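Local coordinates for protein arginase (RocF) (Helicobacter pylori, PDB 4G3H) that probably hydrolyses L-arginine to L-ornithine and urea, using two manganese ions bound in each subunit, at residues A[53-67]-A[156-168]. Residues are numbered along the deposited sequence; the frame is centred on the assembly and turned at random.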
loop_
_atom_site.group_PDB
_atom_site.type_symbol
_atom_site.label_atom_id
_atom_site.label_comp_id
_atom_site.label_asym_id
_atom_site.label_seq_id
_atom_site.Cartn_x
_atom_site.Cartn_y
_atom_site.Cartn_z
ATOM N N PHE A 53 -2.759 14.859 -2.829
ATOM C CA PHE A 53 -1.626 15.735 -2.555
ATOM C C PHE A 53 -1.072 16.264 -3.879
ATOM O O PHE A 53 -0.589 15.491 -4.707
ATOM C CB PHE A 53 -0.540 14.970 -1.792
ATOM C CG PHE A 53 0.629 15.820 -1.380
ATOM C CD1 PHE A 53 0.445 17.145 -0.985
ATOM C CD2 PHE A 53 1.912 15.286 -1.351
ATOM C CE1 PHE A 53 1.523 17.925 -0.567
ATOM C CE2 PHE A 53 2.999 16.057 -0.933
ATOM C CZ PHE A 53 2.804 17.379 -0.540
ATOM N N ARG A 54 -1.162 17.577 -4.077
ATOM C CA ARG A 54 -0.676 18.197 -5.305
ATOM C C ARG A 54 0.566 19.039 -5.036
ATOM O O ARG A 54 0.821 20.031 -5.720
ATOM C CB ARG A 54 -1.771 19.065 -5.937
ATOM C CG ARG A 54 -3.026 18.291 -6.327
ATOM C CD ARG A 54 -4.044 19.148 -7.076
ATOM N NE ARG A 54 -4.483 20.284 -6.284
ATOM C CZ ARG A 54 -5.730 20.541 -5.899
ATOM N NH1 ARG A 54 -5.956 21.624 -5.174
ATOM N NH2 ARG A 54 -6.741 19.744 -6.222
ATOM N N TYR A 55 1.331 18.631 -4.028
ATOM C CA TYR A 55 2.559 19.316 -3.648
ATOM C C TYR A 55 2.345 20.806 -3.415
ATOM O O TYR A 55 1.572 21.200 -2.541
ATOM C CB TYR A 55 3.626 19.094 -4.724
ATOM C CG TYR A 55 3.713 17.652 -5.170
ATOM C CD1 TYR A 55 2.908 17.173 -6.204
ATOM C CD2 TYR A 55 4.548 16.751 -4.513
ATOM C CE1 TYR A 55 2.929 15.828 -6.569
ATOM C CE2 TYR A 55 4.576 15.403 -4.869
ATOM C CZ TYR A 55 3.764 14.950 -5.897
ATOM O OH TYR A 55 3.776 13.617 -6.241
ATOM N N ALA A 56 3.028 21.632 -4.197
ATOM C CA ALA A 56 2.913 23.078 -4.062
ATOM C C ALA A 56 1.481 23.570 -4.266
ATOM O O ALA A 56 1.060 24.540 -3.633
ATOM C CB ALA A 56 3.847 23.769 -5.050
ATOM N N LYS A 57 0.737 22.902 -5.142
ATOM C CA LYS A 57 -0.639 23.297 -5.427
ATOM C C LYS A 57 -1.519 23.424 -4.181
ATOM O O LYS A 57 -2.265 24.396 -4.041
ATOM C CB LYS A 57 -1.301 22.309 -6.397
ATOM C CG LYS A 57 -0.574 22.088 -7.720
ATOM C CD LYS A 57 -0.221 23.393 -8.413
ATOM C CE LYS A 57 0.303 23.139 -9.817
ATOM N NZ LYS A 57 -0.752 22.552 -10.690
ATOM N N ASN A 58 -1.434 22.453 -3.274
ATOM C CA ASN A 58 -2.267 22.477 -2.073
ATOM C C ASN A 58 -1.592 21.884 -0.837
ATOM O O ASN A 58 -2.235 21.196 -0.044
ATOM C CB ASN A 58 -3.567 21.717 -2.352
ATOM C CG ASN A 58 -3.346 20.220 -2.524
ATOM O OD1 ASN A 58 -2.313 19.786 -3.038
ATOM N ND2 ASN A 58 -4.325 19.427 -2.102
ATOM N N PHE A 59 -0.307 22.167 -0.662
ATOM C CA PHE A 59 0.437 21.628 0.471
ATOM C C PHE A 59 -0.257 21.806 1.818
ATOM O O PHE A 59 -0.420 20.841 2.563
ATOM C CB PHE A 59 1.841 22.246 0.530
ATOM C CG PHE A 59 2.769 21.564 1.509
ATOM C CD1 PHE A 59 2.615 21.736 2.882
ATOM C CD2 PHE A 59 3.788 20.735 1.053
ATOM C CE1 PHE A 59 3.465 21.094 3.787
ATOM C CE2 PHE A 59 4.644 20.089 1.945
ATOM C CZ PHE A 59 4.482 20.267 3.315
ATOM N N GLU A 60 -0.660 23.032 2.132
ATOM C CA GLU A 60 -1.302 23.306 3.413
ATOM C C GLU A 60 -2.638 22.580 3.575
ATOM O O GLU A 60 -2.908 22.000 4.627
ATOM C CB GLU A 60 -1.505 24.813 3.594
ATOM C CG GLU A 60 -1.836 25.222 5.025
ATOM C CD GLU A 60 -0.688 24.972 5.991
ATOM O OE1 GLU A 60 -0.213 23.820 6.080
ATOM O OE2 GLU A 60 -0.259 25.928 6.668
ATOM N N ASP A 61 -3.467 22.611 2.536
ATOM C CA ASP A 61 -4.765 21.947 2.590
ATOM C C ASP A 61 -4.576 20.455 2.839
ATOM O O ASP A 61 -5.265 19.860 3.669
ATOM C CB ASP A 61 -5.532 22.150 1.282
ATOM C CG ASP A 61 -5.828 23.608 1.001
ATOM O OD1 ASP A 61 -6.411 24.281 1.879
ATOM O OD2 ASP A 61 -5.482 24.079 -0.102
ATOM N N TYR A 62 -3.632 19.863 2.115
ATOM C CA TYR A 62 -3.342 18.444 2.248
ATOM C C TYR A 62 -2.869 18.157 3.663
ATOM O O TYR A 62 -3.298 17.191 4.293
ATOM C CB TYR A 62 -2.256 18.031 1.255
ATOM C CG TYR A 62 -1.853 16.579 1.368
ATOM C CD1 TYR A 62 -2.655 15.565 0.838
ATOM C CD2 TYR A 62 -0.668 16.218 2.009
ATOM C CE1 TYR A 62 -2.282 14.221 0.944
ATOM C CE2 TYR A 62 -0.287 14.886 2.124
ATOM C CZ TYR A 62 -1.094 13.895 1.590
ATOM O OH TYR A 62 -0.696 12.585 1.697
ATOM N N TYR A 63 -1.979 19.006 4.159
ATOM C CA TYR A 63 -1.452 18.836 5.505
ATOM C C TYR A 63 -2.582 18.806 6.525
ATOM O O TYR A 63 -2.690 17.877 7.318
ATOM C CB TYR A 63 -0.498 19.978 5.853
ATOM C CG TYR A 63 -0.035 19.938 7.289
ATOM C CD1 TYR A 63 0.946 19.041 7.699
ATOM C CD2 TYR A 63 -0.604 20.776 8.245
ATOM C CE1 TYR A 63 1.350 18.976 9.027
ATOM C CE2 TYR A 63 -0.208 20.720 9.578
ATOM C CZ TYR A 63 0.768 19.817 9.961
ATOM O OH TYR A 63 1.161 19.754 11.277
ATOM N N LEU A 64 -3.417 19.838 6.498
ATOM C CA LEU A 64 -4.532 19.944 7.428
ATOM C C LEU A 64 -5.504 18.781 7.311
ATOM O O LEU A 64 -5.957 18.241 8.322
ATOM C CB LEU A 64 -5.280 21.259 7.208
ATOM C CG LEU A 64 -4.530 22.539 7.579
ATOM C CD1 LEU A 64 -5.390 23.748 7.241
ATOM C CD2 LEU A 64 -4.192 22.523 9.064
ATOM N N PHE A 65 -5.826 18.396 6.080
ATOM C CA PHE A 65 -6.759 17.298 5.869
ATOM C C PHE A 65 -6.238 16.013 6.494
ATOM O O PHE A 65 -6.972 15.308 7.188
ATOM C CB PHE A 65 -7.012 17.068 4.378
ATOM C CG PHE A 65 -8.166 16.138 4.105
ATOM C CD1 PHE A 65 -9.465 16.633 3.981
ATOM C CD2 PHE A 65 -7.965 14.762 4.018
ATOM C CE1 PHE A 65 -10.542 15.770 3.778
ATOM C CE2 PHE A 65 -9.039 13.891 3.815
ATOM C CZ PHE A 65 -10.328 14.396 3.696
ATOM N N CYS A 66 -4.968 15.709 6.244
ATOM C CA CYS A 66 -4.362 14.503 6.793
ATOM C C CYS A 66 -4.369 14.514 8.318
ATOM O O CYS A 66 -4.783 13.541 8.955
ATOM C CB CYS A 66 -2.925 14.350 6.288
ATOM S SG CYS A 66 -2.807 13.780 4.580
ATOM N N LYS A 67 -3.911 15.619 8.901
ATOM C CA LYS A 67 -3.869 15.736 10.353
ATOM C C LYS A 67 -5.245 15.696 11.010
ATOM O O LYS A 67 -5.422 15.075 12.051
ATOM C CB LYS A 67 -3.167 17.034 10.762
ATOM C CG LYS A 67 -3.373 17.393 12.230
ATOM C CD LYS A 67 -2.715 18.711 12.614
ATOM C CE LYS A 67 -1.204 18.577 12.720
ATOM N NZ LYS A 67 -0.574 19.836 13.213
ATOM N N GLU A 156 11.590 23.154 3.794
ATOM C CA GLU A 156 12.080 21.952 4.454
ATOM C C GLU A 156 11.377 21.850 5.804
ATOM O O GLU A 156 11.169 20.759 6.336
ATOM C CB GLU A 156 13.598 22.024 4.657
ATOM C CG GLU A 156 14.052 23.032 5.699
ATOM C CD GLU A 156 15.563 23.084 5.847
ATOM O OE1 GLU A 156 16.047 23.802 6.747
ATOM O OE2 GLU A 156 16.266 22.411 5.062
ATOM N N LYS A 157 11.006 23.002 6.348
ATOM C CA LYS A 157 10.318 23.045 7.629
ATOM C C LYS A 157 8.907 22.498 7.437
ATOM O O LYS A 157 8.391 21.763 8.279
ATOM C CB LYS A 157 10.262 24.484 8.149
ATOM C CG LYS A 157 9.692 24.608 9.550
ATOM C CD LYS A 157 9.801 26.031 10.071
ATOM C CE LYS A 157 9.303 26.125 11.506
ATOM N NZ LYS A 157 10.067 25.222 12.414
ATOM N N ALA A 158 8.299 22.865 6.314
ATOM C CA ALA A 158 6.959 22.415 5.977
ATOM C C ALA A 158 6.963 20.899 5.778
ATOM O O ALA A 158 6.105 20.194 6.309
ATOM C CB ALA A 158 6.478 23.115 4.711
ATOM N N TRP A 159 7.930 20.402 5.012
ATOM C CA TRP A 159 8.035 18.968 4.770
ATOM C C TRP A 159 8.279 18.174 6.046
ATOM O O TRP A 159 7.717 17.092 6.228
ATOM C CB TRP A 159 9.146 18.672 3.763
ATOM C CG TRP A 159 8.695 18.857 2.361
ATOM C CD1 TRP A 159 8.921 19.937 1.557
ATOM C CD2 TRP A 159 7.889 17.951 1.601
ATOM N NE1 TRP A 159 8.306 19.758 0.341
ATOM C CE2 TRP A 159 7.663 18.546 0.340
ATOM C CE3 TRP A 159 7.334 16.689 1.863
ATOM C CZ2 TRP A 159 6.906 17.926 -0.660
ATOM C CZ3 TRP A 159 6.581 16.069 0.869
ATOM C CH2 TRP A 159 6.375 16.691 -0.378
ATOM N N GLN A 160 9.122 18.707 6.926
ATOM C CA GLN A 160 9.415 18.032 8.179
ATOM C C GLN A 160 8.123 17.975 8.977
ATOM O O GLN A 160 7.861 17.006 9.680
ATOM C CB GLN A 160 10.493 18.793 8.961
ATOM C CG GLN A 160 10.931 18.110 10.255
ATOM C CD GLN A 160 9.940 18.288 11.399
ATOM O OE1 GLN A 160 10.027 17.605 12.420
ATOM N NE2 GLN A 160 9.004 19.218 11.239
ATOM N N LYS A 161 7.318 19.024 8.855
ATOM C CA LYS A 161 6.044 19.105 9.555
ATOM C C LYS A 161 5.131 17.987 9.041
ATOM O O LYS A 161 4.525 17.252 9.820
ATOM C CB LYS A 161 5.394 20.469 9.290
ATOM C CG LYS A 161 4.110 20.732 10.068
ATOM C CD LYS A 161 3.198 21.729 9.342
ATOM C CE LYS A 161 3.835 23.095 9.147
ATOM N NZ LYS A 161 2.946 24.008 8.367
ATOM N N LEU A 162 5.055 17.868 7.720
ATOM C CA LEU A 162 4.225 16.870 7.060
ATOM C C LEU A 162 4.667 15.422 7.313
ATOM O O LEU A 162 3.872 14.601 7.777
ATOM C CB LEU A 162 4.196 17.160 5.558
ATOM C CG LEU A 162 3.462 16.178 4.646
ATOM C CD1 LEU A 162 2.007 16.074 5.064
ATOM C CD2 LEU A 162 3.573 16.653 3.202
ATOM N N CYS A 163 5.927 15.116 7.004
ATOM C CA CYS A 163 6.481 13.771 7.198
ATOM C C CYS A 163 6.348 13.354 8.646
ATOM O O CYS A 163 6.432 12.175 8.989
ATOM C CB CYS A 163 7.963 13.739 6.833
ATOM S SG CYS A 163 8.298 14.084 5.114
ATOM N N SER A 164 6.204 14.264 9.515
ATOM C CA SER A 164 5.940 13.998 10.833
ATOM C C SER A 164 4.551 13.843 11.358
ATOM O O SER A 164 4.409 13.615 12.426
ATOM C CB SER A 164 6.482 15.114 11.597
ATOM O OG SER A 164 7.498 14.658 12.273
ATOM N N LEU A 165 3.585 14.027 10.559
ATOM C CA LEU A 165 2.270 13.884 11.000
ATOM C C LEU A 165 1.944 12.576 11.474
ATOM O O LEU A 165 2.393 11.645 11.100
ATOM C CB LEU A 165 1.376 13.988 9.823
ATOM C CG LEU A 165 1.095 15.240 9.263
ATOM C CD1 LEU A 165 0.410 15.188 8.238
ATOM C CD2 LEU A 165 0.369 15.808 10.237
ATOM N N GLY A 166 1.327 12.697 12.547
ATOM C CA GLY A 166 0.848 11.704 13.438
ATOM C C GLY A 166 1.823 11.069 14.350
ATOM O O GLY A 166 1.501 10.300 15.052
ATOM N N LEU A 167 3.042 11.457 14.319
ATOM C CA LEU A 167 4.052 11.131 15.265
ATOM C C LEU A 167 4.468 12.142 16.385
ATOM O O LEU A 167 5.315 11.909 17.116
ATOM C CB LEU A 167 5.314 10.816 14.513
ATOM C CG LEU A 167 5.543 9.986 13.308
ATOM C CD1 LEU A 167 6.996 9.823 12.826
ATOM C CD2 LEU A 167 5.059 8.875 13.620
ATOM N N GLU A 168 3.911 13.261 16.610
ATOM C CA GLU A 168 4.543 13.986 17.731
ATOM C C GLU A 168 4.152 13.760 19.200
ATOM O O GLU A 168 4.441 14.548 20.016
ATOM C CB GLU A 168 5.108 15.404 17.550
ATOM C CG GLU A 168 6.631 15.504 17.128
ATOM C CD GLU A 168 6.939 16.816 16.410
ATOM O OE1 GLU A 168 6.127 17.162 15.532
ATOM O OE2 GLU A 168 7.943 17.520 16.734
HETATM O O HOH W 1 3.516 17.692 12.326
#
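Lys-161 sets its ammonium over one face of the Tyr-63 ring in a cation-pi contact, with NZ 4.9 Å from the ring centroid and 16° off the ring normal. The chain rises from the ring after CD, and a bend at chi3 holds NZ of Lys-161 above the face and turned toward Glu-60, whose OE1 it meets in a long salt bridge of 3.9 Å. OH of Tyr-63 accepts a bond from NZ of Lys-67 (2.6 Å); a water that donates to O of Lys-161 is held only weakly by the same OH. Residues 59-67 and 156-163 run as helices 22° from parallel on the flank of the arginase alpha/beta fold with its central parallel sheet; no direct hydrogen bond joins the two segments. At the other end of the contact, Phe-53, Phe-59 and Trp-159 form an aromatic cluster. CE2 of Phe-59 points at the face of the indole, 3.8 Å from CE2 of Trp-159, with the Phe-59 plane at 80° to the five-membered ring, while Phe-53 brings CE2 to 3.5 Å from CH2 of Trp-159. Leu-162 fills the middle, one methyl, CD2, against Phe-53 and Phe-59, the other, CD1, at the edge of Tyr-62; Phe-95 of helix 94-104 touches both Tyr-62 and Leu-162. Past the helix end, Leu-165 packs CD2 against CE1 of Tyr-63 (3.5 Å) and CD1 against CB of Cys-66.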